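PDB 5MQR: beta-L-arabinobiosidase from Bacteroides thetaiotaomicron, which probably cleaves arabinose-containing side chains of plant pectin as a glycoside hydrolase, and may also have sialidase-type activity. Local coordinates for residues Gln55-Asn60 and Phe106-Lys111; Gln233-Asn238 and Met243-Glu248; Asn793-Gln798 and Asn862-Thr867. All coordinates share one frame; numbering follows the deposited sequence.

Contact 1: residues Gln55-Asn60 and Phe106-Lys111; sequences QLVRAN and FLMTSK
The selenomethionine side chain of M108 packs against the side chains of L56 and V57 and the carbonyl O of L56, joining neighbouring sheets of the N-terminal beta propeller. M108 belongs to the four-stranded antiparallel blade of strands 74-83 to 120-123. Strand 52-57 pairs instead with 397-403 from much later in the chain, consistent with the way propellers close their ring by combining early and late strands in one blade. On that strand L56 and V57 both face M398, a classic beta bulge, and the helix-like psi of L56 (-45°) marks the break in its pleat. The bulge matters here: two consecutive residues direct their CB atoms toward M108, where a regular strand would alternate. M108 reaches them because its chain leaves the backbone nearly straight, with chi2 at 165°, and then bends at chi3, which turns the CE methyl toward L56. The selenium meets CG2 of V57, with SE and that methyl 3.7 Å apart, and CE of M108 lies 4.0 Å from the same V57 CG2. CE also rests near the L56 side chain, 3.9 Å from its CB. Around this buried spot Y89 and W116 pack on L56, and Y91 packs on V57. Beyond the bulge, R58 forms a salt bridge with D454, a calcium ligand. On the L56 side the nearest atom to the M108 methyl is a backbone one: L56 O lies 3.7 Å from CE.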
loop_
_atom_site.group_PDB
_atom_site.type_symbol
_atom_site.label_atom_id
_atom_site.label_comp_id
_atom_site.label_asym_id
_atom_site.label_seq_id
_atom_site.Cartn_x
_atom_site.Cartn_y
_atom_site.Cartn_z
ATOM N N GLN A 55 9.534 23.636 11.795
ATOM C CA GLN A 55 9.489 25.083 11.884
ATOM C C GLN A 55 10.856 25.674 11.512
ATOM O O GLN A 55 11.893 25.271 12.024
ATOM C CB GLN A 55 9.072 25.528 13.279
ATOM C CG GLN A 55 8.617 26.965 13.404
ATOM C CD GLN A 55 8.226 27.308 14.831
ATOM O OE1 GLN A 55 9.006 27.103 15.762
ATOM N NE2 GLN A 55 7.009 27.784 15.018
ATOM N N LEU A 56 10.814 26.650 10.621
ATOM C CA LEU A 56 11.987 27.309 10.114
ATOM C C LEU A 56 12.238 28.634 10.830
ATOM O O LEU A 56 13.374 28.925 11.154
ATOM C CB LEU A 56 11.824 27.563 8.611
ATOM C CG LEU A 56 12.348 26.477 7.697
ATOM C CD1 LEU A 56 11.693 25.151 8.014
ATOM C CD2 LEU A 56 12.129 26.852 6.243
ATOM N N VAL A 57 11.183 29.440 11.011
ATOM C CA VAL A 57 11.286 30.760 11.646
ATOM C C VAL A 57 10.234 30.919 12.748
ATOM O O VAL A 57 9.042 30.735 12.503
ATOM C CB VAL A 57 11.112 31.907 10.620
ATOM C CG1 VAL A 57 11.322 33.241 11.308
ATOM C CG2 VAL A 57 12.067 31.745 9.432
ATOM N N ARG A 58 10.694 31.241 13.957
ATOM C CA ARG A 58 9.831 31.474 15.108
ATOM C C ARG A 58 9.924 32.935 15.468
ATOM O O ARG A 58 10.936 33.379 16.009
ATOM C CB ARG A 58 10.254 30.612 16.312
ATOM C CG ARG A 58 9.336 30.705 17.528
ATOM C CD ARG A 58 9.915 30.007 18.747
ATOM N NE ARG A 58 8.893 30.002 19.812
ATOM C CZ ARG A 58 8.566 31.055 20.561
ATOM N NH1 ARG A 58 9.219 32.207 20.420
ATOM N NH2 ARG A 58 7.586 30.955 21.468
ATOM N N ALA A 59 8.866 33.680 15.171
ATOM C CA ALA A 59 8.847 35.140 15.406
ATOM C C ALA A 59 9.095 35.473 16.868
ATOM O O ALA A 59 8.555 34.807 17.754
ATOM C CB ALA A 59 7.521 35.741 14.962
ATOM N N ASN A 60 9.904 36.495 17.115
ATOM C CA ASN A 60 10.136 36.980 18.481
ATOM C C ASN A 60 10.561 38.423 18.458
ATOM O O ASN A 60 11.715 38.723 18.162
ATOM C CB ASN A 60 11.211 36.129 19.160
ATOM C CG ASN A 60 11.205 36.248 20.678
ATOM O OD1 ASN A 60 11.025 37.334 21.259
ATOM N ND2 ASN A 60 11.423 35.119 21.336
ATOM N N PHE A 106 12.751 37.871 2.570
ATOM C CA PHE A 106 13.840 37.090 3.169
ATOM C C PHE A 106 14.130 35.841 2.339
ATOM O O PHE A 106 13.234 35.323 1.660
ATOM C CB PHE A 106 13.463 36.613 4.561
ATOM C CG PHE A 106 13.567 37.657 5.639
ATOM C CD1 PHE A 106 14.810 38.130 6.047
ATOM C CD2 PHE A 106 12.435 38.085 6.318
ATOM C CE1 PHE A 106 14.915 39.055 7.095
ATOM C CE2 PHE A 106 12.528 38.987 7.361
ATOM C CZ PHE A 106 13.770 39.478 7.756
ATOM N N LEU A 107 15.373 35.369 2.408
ATOM C CA LEU A 107 15.788 34.092 1.813
ATOM C C LEU A 107 16.573 33.232 2.807
ATOM O O LEU A 107 17.443 33.748 3.539
ATOM C CB LEU A 107 16.678 34.315 0.598
ATOM C CG LEU A 107 17.098 33.094 -0.221
ATOM C CD1 LEU A 107 15.916 32.581 -1.044
ATOM C CD2 LEU A 107 18.270 33.437 -1.113
HETATM N N MSE A 108 16.304 31.930 2.772
HETATM C CA MSE A 108 16.988 30.926 3.576
HETATM C C MSE A 108 17.251 29.714 2.729
HETATM O O MSE A 108 16.476 29.391 1.827
HETATM C CB MSE A 108 16.043 30.357 4.626
HETATM C CG MSE A 108 15.601 31.348 5.660
HETATM SE SE MSE A 108 14.067 30.583 6.604
HETATM C CE MSE A 108 15.089 29.632 7.986
ATOM N N THR A 109 18.297 28.981 3.081
ATOM C CA THR A 109 18.696 27.805 2.329
ATOM C C THR A 109 19.044 26.609 3.239
ATOM O O THR A 109 19.320 26.796 4.414
ATOM C CB THR A 109 19.806 28.164 1.319
ATOM O OG1 THR A 109 19.971 27.065 0.416
ATOM C CG2 THR A 109 21.126 28.474 1.989
ATOM N N SER A 110 18.961 25.392 2.686
ATOM C CA SER A 110 19.232 24.137 3.415
ATOM C C SER A 110 19.709 23.032 2.467
ATOM O O SER A 110 19.154 22.868 1.387
ATOM C CB SER A 110 17.959 23.697 4.148
ATOM O OG SER A 110 18.131 22.510 4.907
ATOM N N LYS A 111 20.726 22.274 2.868
ATOM C CA LYS A 111 21.120 21.052 2.132
ATOM C C LYS A 111 20.083 19.924 2.269
ATOM O O LYS A 111 19.811 19.228 1.301
ATOM C CB LYS A 111 22.485 20.541 2.585
ATOM C CG LYS A 111 23.634 21.499 2.261
ATOM C CD LYS A 111 24.825 21.388 3.234
ATOM C CE LYS A 111 25.234 22.752 3.819
ATOM N NZ LYS A 111 26.614 22.747 4.398
#

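Contact 2: residues Gln233-Asn238 and Met243-Glu248; sequences QEILDN and MQWVEE
The W245 indole pushes its six-membered ring against two consecutive residues of helix 226-236, I235 and L236. Each of them sends one methyl to the six-membered ring, and both come in obliquely. CG2 of I235 touches CZ2 of W245 at 3.7 Å. CD2 of L236 lies 3.6 Å from both CH2 and CZ3 of W245. Both aliphatic side chains cross the indole at about a right angle. The branch of I235 that does the touching is the one opposite its backbone N, because chi1 at -69° puts CG1 beside that nitrogen and turns CG2 to the tryptophan. In the N-terminal beta propeller this helix and the loop carrying W245 lie over the blade that contains strands 148-157, 163-170 and 202-206: M166 and I204 touch both I235 and W245, while V153 touches the indole. Where the helix ends, the Q233 amide reaches one turn along to D237, with NE2 3.1 Å from OD1. The donor stands 43° out of the carboxylate plane, although OD1 lies in the plane of the amide. N238 then occupies the N-cap position of helix 239-242, its OD1 accepting from a backbone N.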
loop_
_atom_site.group_PDB
_atom_site.type_symbol
_atom_site.label_atom_id
_atom_site.label_comp_id
_atom_site.label_asym_id
_atom_site.label_seq_id
_atom_site.Cartn_x
_atom_site.Cartn_y
_atom_site.Cartn_z
ATOM N N GLN A 233 14.819 37.385 -19.566
ATOM C CA GLN A 233 13.986 37.389 -20.763
ATOM C C GLN A 233 13.126 36.121 -20.889
ATOM O O GLN A 233 12.009 36.188 -21.411
ATOM C CB GLN A 233 14.850 37.584 -22.026
ATOM C CG GLN A 233 14.052 37.891 -23.294
ATOM C CD GLN A 233 13.185 39.134 -23.135
ATOM O OE1 GLN A 233 13.690 40.200 -22.827
ATOM N NE2 GLN A 233 11.883 38.992 -23.316
ATOM N N GLU A 234 13.657 34.984 -20.421
ATOM C CA GLU A 234 12.922 33.716 -20.380
ATOM C C GLU A 234 11.711 33.769 -19.455
ATOM O O GLU A 234 10.724 33.078 -19.704
ATOM C CB GLU A 234 13.803 32.555 -19.879
ATOM C CG GLU A 234 14.846 32.051 -20.868
ATOM C CD GLU A 234 15.857 31.105 -20.237
ATOM O OE1 GLU A 234 15.572 30.473 -19.195
ATOM O OE2 GLU A 234 16.963 30.997 -20.799
ATOM N N ILE A 235 11.815 34.519 -18.359
ATOM C CA ILE A 235 10.696 34.681 -17.451
ATOM C C ILE A 235 9.582 35.397 -18.192
ATOM O O ILE A 235 8.450 34.917 -18.194
ATOM C CB ILE A 235 11.076 35.477 -16.205
ATOM C CG1 ILE A 235 12.033 34.647 -15.335
ATOM C CG2 ILE A 235 9.829 35.868 -15.421
ATOM C CD1 ILE A 235 12.800 35.476 -14.327
ATOM N N LEU A 236 9.919 36.515 -18.825
ATOM C CA LEU A 236 8.954 37.318 -19.586
ATOM C C LEU A 236 8.337 36.554 -20.754
ATOM O O LEU A 236 7.194 36.778 -21.083
ATOM C CB LEU A 236 9.599 38.603 -20.121
ATOM C CG LEU A 236 10.005 39.668 -19.094
ATOM C CD1 LEU A 236 10.814 40.793 -19.751
ATOM C CD2 LEU A 236 8.771 40.227 -18.396
ATOM N N ASP A 237 9.087 35.640 -21.359
ATOM C CA ASP A 237 8.578 34.832 -22.474
ATOM C C ASP A 237 7.875 33.567 -22.026
ATOM O O ASP A 237 7.477 32.770 -22.861
ATOM C CB ASP A 237 9.716 34.481 -23.453
ATOM C CG ASP A 237 10.355 35.723 -24.121
ATOM O OD1 ASP A 237 9.764 36.836 -24.129
ATOM O OD2 ASP A 237 11.486 35.572 -24.641
ATOM N N ASN A 238 7.704 33.366 -20.722
ATOM C CA ASN A 238 7.064 32.176 -20.236
ATOM C C ASN A 238 5.661 32.517 -19.694
ATOM O O ASN A 238 5.527 33.096 -18.617
ATOM C CB ASN A 238 7.919 31.543 -19.149
ATOM C CG ASN A 238 7.450 30.162 -18.774
ATOM O OD1 ASN A 238 6.259 29.900 -18.685
ATOM N ND2 ASN A 238 8.392 29.260 -18.567
HETATM N N MSE A 243 1.163 34.420 -15.823
HETATM C CA MSE A 243 -0.048 34.077 -15.072
HETATM C C MSE A 243 0.068 34.317 -13.589
HETATM O O MSE A 243 -0.948 34.472 -12.904
HETATM C CB MSE A 243 -0.420 32.609 -15.243
HETATM C CG MSE A 243 -0.866 32.266 -16.662
HETATM SE SE MSE A 243 -2.500 33.223 -17.203
HETATM C CE MSE A 243 -3.714 32.044 -16.189
ATOM N N GLN A 244 1.297 34.337 -13.074
ATOM C CA GLN A 244 1.550 34.542 -11.648
ATOM C C GLN A 244 1.942 35.962 -11.322
ATOM O O GLN A 244 2.368 36.231 -10.214
ATOM C CB GLN A 244 2.633 33.574 -11.164
ATOM C CG GLN A 244 2.282 32.115 -11.399
ATOM C CD GLN A 244 3.391 31.171 -10.981
ATOM O OE1 GLN A 244 3.675 31.019 -9.788
ATOM N NE2 GLN A 244 4.041 30.543 -11.967
ATOM N N TRP A 245 1.835 36.849 -12.294
ATOM C CA TRP A 245 2.076 38.279 -12.118
ATOM C C TRP A 245 0.788 39.113 -12.207
ATOM O O TRP A 245 0.834 40.325 -12.049
ATOM C CB TRP A 245 3.016 38.779 -13.212
ATOM C CG TRP A 245 4.487 38.448 -13.065
ATOM C CD1 TRP A 245 5.070 37.512 -12.243
ATOM C CD2 TRP A 245 5.546 39.027 -13.830
ATOM N NE1 TRP A 245 6.438 37.506 -12.435
ATOM C CE2 TRP A 245 6.750 38.415 -13.414
ATOM C CE3 TRP A 245 5.592 40.004 -14.835
ATOM C CZ2 TRP A 245 7.988 38.765 -13.957
ATOM C CZ3 TRP A 245 6.816 40.354 -15.375
ATOM C CH2 TRP A 245 8.003 39.743 -14.932
ATOM N N VAL A 246 -0.349 38.475 -12.463
ATOM C CA VAL A 246 -1.595 39.198 -12.762
ATOM C C VAL A 246 -2.143 40.061 -11.621
ATOM O O VAL A 246 -2.754 41.099 -11.881
ATOM C CB VAL A 246 -2.701 38.236 -13.235
ATOM C CG1 VAL A 246 -3.155 37.293 -12.092
ATOM C CG2 VAL A 246 -3.871 39.012 -13.860
ATOM N N GLU A 247 -1.915 39.657 -10.376
ATOM C CA GLU A 247 -2.433 40.427 -9.254
ATOM C C GLU A 247 -1.733 41.754 -9.026
ATOM O O GLU A 247 -2.384 42.666 -8.534
ATOM C CB GLU A 247 -2.420 39.624 -7.960
ATOM C CG GLU A 247 -3.335 38.424 -7.999
ATOM C CD GLU A 247 -3.237 37.597 -6.736
ATOM O OE1 GLU A 247 -3.576 38.158 -5.676
ATOM O OE2 GLU A 247 -2.855 36.399 -6.791
ATOM N N GLU A 248 -0.432 41.846 -9.340
ATOM C CA GLU A 248 0.376 43.060 -9.077
ATOM C C GLU A 248 0.642 43.878 -10.328
ATOM O O GLU A 248 0.813 45.081 -10.247
ATOM C CB GLU A 248 1.721 42.703 -8.447
ATOM C CG GLU A 248 1.636 41.887 -7.168
ATOM C CD GLU A 248 1.541 40.371 -7.350
ATOM O OE1 GLU A 248 1.638 39.846 -8.480
ATOM O OE2 GLU A 248 1.360 39.685 -6.317
#

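Contact 3: residues Asn793-Gln798 and Asn862-Thr867; sequences NGLYWQ and NDLWNT
The backbone N of L795 donates to OD1 of N793 at 2.9 Å, and this bond sets up the leucine that makes the contact. It is fairly straight, 158° at the hydrogen, and the donor is tilted 26° from the plane of the N793 amide carbonyl. Because the acceptor belongs to an asparagine two residues back, the bend is an Asx turn. G794 sits at its middle with a positive phi at which a side chain would collide with the N793 carbonyl oxygen. Coming out of the turn, L795 points its CB toward the end of helix 843-864, and its two methyls divide the work there. CD1 comes up to D863 at a slant, 3.6 Å from OD2 and 3.8 Å from CB of that aspartate, so the carboxylate meets a hydrocarbon branch here. CD2 leans to the next residue, 4.3 Å from CG of L864, a looser apolar touch. Both segments belong to the MGH1-like glycoside hydrolase domain, whose relatives are built as an (alpha/alpha)6 barrel, and the contact ties the loop between helices 768-788 and 820-839 to the far end of helix 843-864. The helix widens to a pi-type turn over 862-864. D863 keeps CG beside its own backbone N, with chi1 at -65°, which brings OD2 up to the leucine, while the L864 side chain ends nearer to the loop than its CB direction would suggest. L859, one turn earlier on the helix, and N823 of helix 820-839 also touch L795. The carboxamide OD1 of N823 accepts from the backbone N of Y796, holding the loop just past the leucine. Further on, in the short strand 865-866, W865 packs edge-to-face with F872 and Y903.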
loop_
_atom_site.group_PDB
_atom_site.type_symbol
_atom_site.label_atom_id
_atom_site.label_comp_id
_atom_site.label_asym_id
_atom_site.label_seq_id
_atom_site.Cartn_x
_atom_site.Cartn_y
_atom_site.Cartn_z
ATOM N N ASN A 793 7.711 -55.014 -17.932
ATOM C CA ASN A 793 8.548 -53.955 -18.544
ATOM C C ASN A 793 8.888 -52.740 -17.633
ATOM O O ASN A 793 9.614 -51.837 -18.054
ATOM C CB ASN A 793 7.907 -53.461 -19.855
ATOM C CG ASN A 793 6.611 -52.665 -19.643
ATOM O OD1 ASN A 793 6.307 -52.190 -18.542
ATOM N ND2 ASN A 793 5.833 -52.527 -20.707
ATOM N N GLY A 794 8.347 -52.698 -16.415
ATOM C CA GLY A 794 8.658 -51.621 -15.454
ATOM C C GLY A 794 7.607 -50.529 -15.341
ATOM O O GLY A 794 7.579 -49.813 -14.340
ATOM N N LEU A 795 6.754 -50.377 -16.356
ATOM C CA LEU A 795 5.688 -49.375 -16.314
ATOM C C LEU A 795 4.645 -49.794 -15.288
ATOM O O LEU A 795 4.417 -50.978 -15.080
ATOM C CB LEU A 795 4.998 -49.193 -17.675
ATOM C CG LEU A 795 5.773 -48.475 -18.797
ATOM C CD1 LEU A 795 5.146 -48.847 -20.134
ATOM C CD2 LEU A 795 5.806 -46.961 -18.630
ATOM N N TYR A 796 4.047 -48.803 -14.636
ATOM C CA TYR A 796 2.901 -49.037 -13.762
ATOM C C TYR A 796 1.643 -49.239 -14.618
ATOM O O TYR A 796 1.531 -48.703 -15.724
ATOM C CB TYR A 796 2.730 -47.907 -12.712
ATOM C CG TYR A 796 3.745 -47.972 -11.553
ATOM C CD1 TYR A 796 5.041 -47.506 -11.710
ATOM C CD2 TYR A 796 3.402 -48.534 -10.325
ATOM C CE1 TYR A 796 5.973 -47.581 -10.675
ATOM C CE2 TYR A 796 4.314 -48.620 -9.295
ATOM C CZ TYR A 796 5.608 -48.140 -9.465
ATOM O OH TYR A 796 6.549 -48.217 -8.452
ATOM N N TRP A 797 0.735 -50.074 -14.121
ATOM C CA TRP A 797 -0.598 -50.189 -14.675
ATOM C C TRP A 797 -1.581 -49.739 -13.641
ATOM O O TRP A 797 -1.310 -49.798 -12.446
ATOM C CB TRP A 797 -0.952 -51.613 -15.094
ATOM C CG TRP A 797 -0.951 -52.624 -13.992
ATOM C CD1 TRP A 797 0.092 -53.432 -13.636
ATOM C CD2 TRP A 797 -2.032 -52.951 -13.106
ATOM N NE1 TRP A 797 -0.271 -54.242 -12.587
ATOM C CE2 TRP A 797 -1.568 -53.969 -12.240
ATOM C CE3 TRP A 797 -3.344 -52.487 -12.958
ATOM C CZ2 TRP A 797 -2.376 -54.533 -11.237
ATOM C CZ3 TRP A 797 -4.153 -53.039 -11.948
ATOM C CH2 TRP A 797 -3.664 -54.043 -11.100
ATOM N N GLN A 798 -2.735 -49.287 -14.108
ATOM C CA GLN A 798 -3.880 -49.109 -13.241
ATOM C C GLN A 798 -5.141 -49.230 -14.041
ATOM O O GLN A 798 -5.207 -48.740 -15.168
ATOM C CB GLN A 798 -3.837 -47.744 -12.582
ATOM C CG GLN A 798 -4.910 -47.536 -11.523
ATOM C CD GLN A 798 -4.738 -48.405 -10.298
ATOM O OE1 GLN A 798 -4.877 -49.621 -10.353
ATOM N NE2 GLN A 798 -4.478 -47.770 -9.164
ATOM N N ASN A 862 9.837 -42.758 -23.385
ATOM C CA ASN A 862 10.047 -43.724 -24.458
ATOM C C ASN A 862 8.793 -44.510 -24.811
ATOM O O ASN A 862 8.537 -44.742 -25.981
ATOM C CB ASN A 862 11.198 -44.688 -24.113
ATOM C CG ASN A 862 12.566 -43.993 -24.074
ATOM O OD1 ASN A 862 12.789 -42.938 -24.692
ATOM N ND2 ASN A 862 13.489 -44.583 -23.335
ATOM N N ASP A 863 8.013 -44.914 -23.811
ATOM C CA ASP A 863 6.911 -45.847 -24.023
ATOM C C ASP A 863 5.532 -45.202 -24.097
ATOM O O ASP A 863 4.662 -45.753 -24.756
ATOM C CB ASP A 863 6.882 -46.913 -22.926
ATOM C CG ASP A 863 8.094 -47.820 -22.938
ATOM O OD1 ASP A 863 9.054 -47.593 -23.693
ATOM O OD2 ASP A 863 8.082 -48.803 -22.194
ATOM N N LEU A 864 5.293 -44.082 -23.401
ATOM C CA LEU A 864 3.950 -43.464 -23.391
ATOM C C LEU A 864 3.783 -42.305 -24.362
ATOM O O LEU A 864 2.657 -41.949 -24.710
ATOM C CB LEU A 864 3.540 -43.064 -21.978
ATOM C CG LEU A 864 3.527 -44.223 -20.973
ATOM C CD1 LEU A 864 2.962 -43.724 -19.651
ATOM C CD2 LEU A 864 2.740 -45.430 -21.463
ATOM N N TRP A 865 4.896 -41.735 -24.819
ATOM C CA TRP A 865 4.876 -40.738 -25.871
ATOM C C TRP A 865 4.459 -41.414 -27.177
ATOM O O TRP A 865 5.171 -42.279 -27.690
ATOM C CB TRP A 865 6.244 -40.096 -26.035
ATOM C CG TRP A 865 6.253 -38.980 -27.037
ATOM C CD1 TRP A 865 6.915 -38.946 -28.240
ATOM C CD2 TRP A 865 5.544 -37.746 -26.938
ATOM N NE1 TRP A 865 6.672 -37.755 -28.881
ATOM C CE2 TRP A 865 5.827 -37.004 -28.111
ATOM C CE3 TRP A 865 4.690 -37.193 -25.975
ATOM C CZ2 TRP A 865 5.297 -35.729 -28.335
ATOM C CZ3 TRP A 865 4.166 -35.918 -26.197
ATOM C CH2 TRP A 865 4.471 -35.204 -27.366
ATOM N N ASN A 866 3.290 -41.037 -27.683
ATOM C CA ASN A 866 2.764 -41.558 -28.960
ATOM C C ASN A 866 3.317 -40.640 -30.032
ATOM O O ASN A 866 2.990 -39.459 -30.039
ATOM C CB ASN A 866 1.226 -41.532 -28.926
ATOM C CG ASN A 866 0.586 -42.005 -30.208
ATOM O OD1 ASN A 866 0.990 -41.616 -31.301
ATOM N ND2 ASN A 866 -0.450 -42.817 -30.078
ATOM N N THR A 867 4.165 -41.168 -30.913
ATOM C CA THR A 867 4.860 -40.346 -31.917
ATOM C C THR A 867 3.984 -39.974 -33.125
ATOM O O THR A 867 4.297 -39.008 -33.812
ATOM C CB THR A 867 6.162 -41.021 -32.427
ATOM O OG1 THR A 867 5.873 -42.364 -32.795
ATOM C CG2 THR A 867 7.253 -41.022 -31.348
#

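How the contacts relate
Contacts 1 and 2 share the N-terminal propeller, with centres 27 Å apart and nearest atoms about 14 Å apart. They do not touch; contact 1 joins two neighbouring sheets, while contact 2 lies against the blade of strands 148-157 to 202-206. Contact 3 lies on the opposite side of the chain's centre, in the MGH1-like hydrolase domain, its centre 83 Å from each of the other two. Along the sequence the three follow in series, each closing before the next opens. Metals lie close to the propeller pair: the W245 side chain of contact 2 is about 9 Å from a bound calcium ion, and the 55-60 segment of contact 1 is linked through a salt bridge to D454 of a calcium site.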